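Local coordinates for protein NAD-dependent dehydrogenase (PDB 4Z0P) that reduces glyoxylate and hydroxypyruvate with NADPH as the hydride donor, as a member of the D-isomer-specific 2-hydroxyacid dehydrogenase family, at residues Ser257-Glu262 against His283-Ser288. Residues are numbered along the deposited sequence; the frame is centred on the assembly and turned at random.
Sequences SLDVFE and HVAASS. With NDP (NADPH dihydro-nicotinamide-adenine-dinucleotide phosphate), chain H; OXD (oxalic acid), chain C.
Asp259 turns its carboxylate onto consecutive backbone amides of the loop 283-288. With CG anti to the backbone N (chi1 -169°), OD1 takes the N-H of Val284 on its syn lone pair, 2.9 Å from N. OD2 accepts from Ala285 N at 2.9 Å, the donor lying well above the carboxylate plane. The same OD2 takes a nearly straight bond (171°) from the carboxamide N7N of NADPH. Ala285 CB packs against OD2 as well. Ala286 N donates to the carboxamide oxygen O7N at 3.2 Å, so the amide nitrogen and oxygen each have a partner, which should hold the carboxamide, and through it the nicotinamide, in one orientation. Asp259 follows strand 255-258, next to the edge strand 278-280 of the parallel Rossmann-type sheet, where cofactors bind at the strands' C-terminal ends. Beside the carboxamide, His283 gives NE2-H to oxalate O6 at 2.7 Å, in the plane of its ring. Val260 CG1 sits over the centre of one imidazole face, a CH-pi contact 4.0 Å from the centroid. Farther out, Glu264 OE1 hydrogen-bonds His283 ND1, helping to orient the ring with NE2 toward oxalate, and Asp259 OD1 is also hydrogen-bonded to Thr281 OG1. Arg116 NH2 of the second subunit hydrogen-bonds Ala285 O.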
# COMPACT_ATOMS: atom_id res chain seq x y z
N SER A 257 -7.65 5.84 -9.99
CA SER A 257 -7.44 6.61 -8.75
C SER A 257 -7.11 8.03 -9.17
O SER A 257 -6.10 8.26 -9.86
CB SER A 257 -6.28 6.04 -7.94
OG SER A 257 -6.59 4.74 -7.43
N LEU A 258 -7.95 8.97 -8.77
CA LEU A 258 -7.76 10.38 -9.14
C LEU A 258 -7.62 11.21 -7.87
O LEU A 258 -8.55 11.25 -7.05
CB LEU A 258 -8.92 10.90 -9.99
CG LEU A 258 -9.16 10.10 -11.29
CD1 LEU A 258 -10.43 10.57 -11.98
CD2 LEU A 258 -7.96 10.22 -12.23
N ASP A 259 -6.48 11.87 -7.74
CA ASP A 259 -6.22 12.84 -6.68
C ASP A 259 -6.39 14.27 -7.15
O ASP A 259 -6.42 15.19 -6.34
CB ASP A 259 -4.80 12.69 -6.15
CG ASP A 259 -4.56 13.47 -4.86
OD1 ASP A 259 -5.33 13.29 -3.85
OD2 ASP A 259 -3.61 14.29 -4.85
N VAL A 260 -6.42 14.45 -8.48
CA VAL A 260 -6.38 15.78 -9.12
C VAL A 260 -7.42 15.83 -10.22
O VAL A 260 -7.73 14.79 -10.83
CB VAL A 260 -4.96 16.12 -9.64
CG1 VAL A 260 -3.98 16.20 -8.47
CG2 VAL A 260 -4.49 15.09 -10.64
N PHE A 261 -7.98 17.02 -10.44
CA PHE A 261 -9.11 17.21 -11.32
C PHE A 261 -8.98 18.49 -12.13
O PHE A 261 -8.32 19.42 -11.72
CB PHE A 261 -10.42 17.21 -10.51
CG PHE A 261 -10.63 15.92 -9.80
CD1 PHE A 261 -11.21 14.85 -10.43
CD2 PHE A 261 -10.08 15.74 -8.52
CE1 PHE A 261 -11.32 13.63 -9.77
CE2 PHE A 261 -10.19 14.52 -7.86
CZ PHE A 261 -10.80 13.47 -8.50
N GLU A 262 -9.61 18.50 -13.30
CA GLU A 262 -9.56 19.65 -14.20
C GLU A 262 -10.04 20.93 -13.52
O GLU A 262 -9.50 22.01 -13.79
CB GLU A 262 -10.36 19.40 -15.48
CG GLU A 262 -9.81 18.32 -16.40
CD GLU A 262 -10.57 18.25 -17.70
OE1 GLU A 262 -10.48 19.20 -18.51
OE2 GLU A 262 -11.25 17.26 -17.94
N HIS A 283 -6.95 16.09 -3.65
CA HIS A 283 -5.63 16.69 -3.87
C HIS A 283 -4.79 16.67 -2.60
O HIS A 283 -4.32 17.70 -2.09
CB HIS A 283 -5.77 18.07 -4.48
CG HIS A 283 -4.52 18.57 -5.12
ND1 HIS A 283 -4.55 19.45 -6.17
CD2 HIS A 283 -3.21 18.34 -4.86
CE1 HIS A 283 -3.31 19.75 -6.53
NE2 HIS A 283 -2.49 19.09 -5.75
N VAL A 284 -4.64 15.46 -2.08
CA VAL A 284 -3.90 15.17 -0.85
C VAL A 284 -2.83 14.08 -1.04
O VAL A 284 -2.34 13.48 -0.06
CB VAL A 284 -4.86 14.77 0.30
CG1 VAL A 284 -5.64 15.98 0.79
CG2 VAL A 284 -5.81 13.63 -0.09
N ALA A 285 -2.41 13.79 -2.28
CA ALA A 285 -1.48 12.67 -2.47
C ALA A 285 -0.17 12.94 -1.72
O ALA A 285 0.36 12.04 -1.08
CB ALA A 285 -1.21 12.41 -3.94
N ALA A 286 0.31 14.19 -1.76
CA ALA A 286 1.49 14.54 -0.96
C ALA A 286 1.31 15.92 -0.39
O ALA A 286 1.50 16.93 -1.10
CB ALA A 286 2.75 14.45 -1.80
N SER A 287 0.89 15.97 0.87
CA SER A 287 0.69 17.27 1.58
C SER A 287 2.05 17.90 1.86
O SER A 287 3.03 17.19 2.08
CB SER A 287 -0.04 17.02 2.90
OG SER A 287 -1.38 16.64 2.61
N SER A 288 2.11 19.22 1.86
CA SER A 288 3.34 19.91 2.25
C SER A 288 3.41 20.00 3.80
O SER A 288 2.53 20.56 4.44
CB SER A 288 3.38 21.32 1.65
OG SER A 288 3.59 21.29 0.25
PA NDP H . 10.08 17.01 -11.53
O1A NDP H . 10.33 18.33 -12.24
O2A NDP H . 11.17 16.47 -10.66
O5B NDP H . 9.76 15.95 -12.67
C5B NDP H . 8.93 16.21 -13.78
C4B NDP H . 9.08 15.07 -14.75
O4B NDP H . 8.11 15.27 -15.77
C3B NDP H . 10.44 15.00 -15.43
O3B NDP H . 10.77 13.63 -15.60
C2B NDP H . 10.17 15.65 -16.78
O2B NDP H . 11.01 15.22 -17.83
C1B NDP H . 8.77 15.17 -17.02
N9A NDP H . 8.12 16.01 -18.05
C8A NDP H . 7.75 17.30 -18.00
N7A NDP H . 7.19 17.73 -19.11
C5A NDP H . 7.21 16.64 -19.93
C6A NDP H . 6.78 16.43 -21.26
N6A NDP H . 6.20 17.40 -22.00
N1A NDP H . 6.95 15.19 -21.80
C2A NDP H . 7.52 14.23 -21.06
N3A NDP H . 7.97 14.32 -19.80
C4A NDP H . 7.77 15.56 -19.29
O3 NDP H . 8.68 17.24 -10.74
PN NDP H . 8.28 16.38 -9.42
O1N NDP H . 8.50 14.93 -9.66
O2N NDP H . 8.86 17.01 -8.21
O5D NDP H . 6.73 16.76 -9.39
C5D NDP H . 5.90 16.35 -10.46
C4D NDP H . 4.53 16.99 -10.35
O4D NDP H . 3.75 16.35 -9.33
C3D NDP H . 4.49 18.46 -9.92
O3D NDP H . 4.79 19.32 -11.04
C2D NDP H . 3.09 18.68 -9.39
O2D NDP H . 2.21 19.12 -10.44
C1D NDP H . 2.70 17.24 -8.97
N1N NDP H . 2.45 17.11 -7.53
C2N NDP H . 1.19 16.76 -7.06
C3N NDP H . 0.94 16.62 -5.73
C7N NDP H . -0.36 16.10 -5.19
O7N NDP H . -0.60 16.27 -3.98
N7N NDP H . -1.22 15.51 -5.99
C4N NDP H . 2.02 16.91 -4.75
C5N NDP H . 3.32 17.30 -5.34
C6N NDP H . 3.51 17.36 -6.65
P2B NDP H . 12.55 15.69 -17.92
O1X NDP H . 13.23 14.93 -16.81
O2X NDP H . 12.94 15.21 -19.30
O3X NDP H . 12.56 17.17 -17.74
C1 OXD C . 2.20 20.36 -4.99
C2 OXD C . 0.79 20.06 -4.78
O3 OXD C . 3.03 20.21 -4.05
O4 OXD C . 0.30 20.20 -3.65
O5 OXD C . 2.55 20.78 -6.11
O6 OXD C . 0.10 19.69 -5.73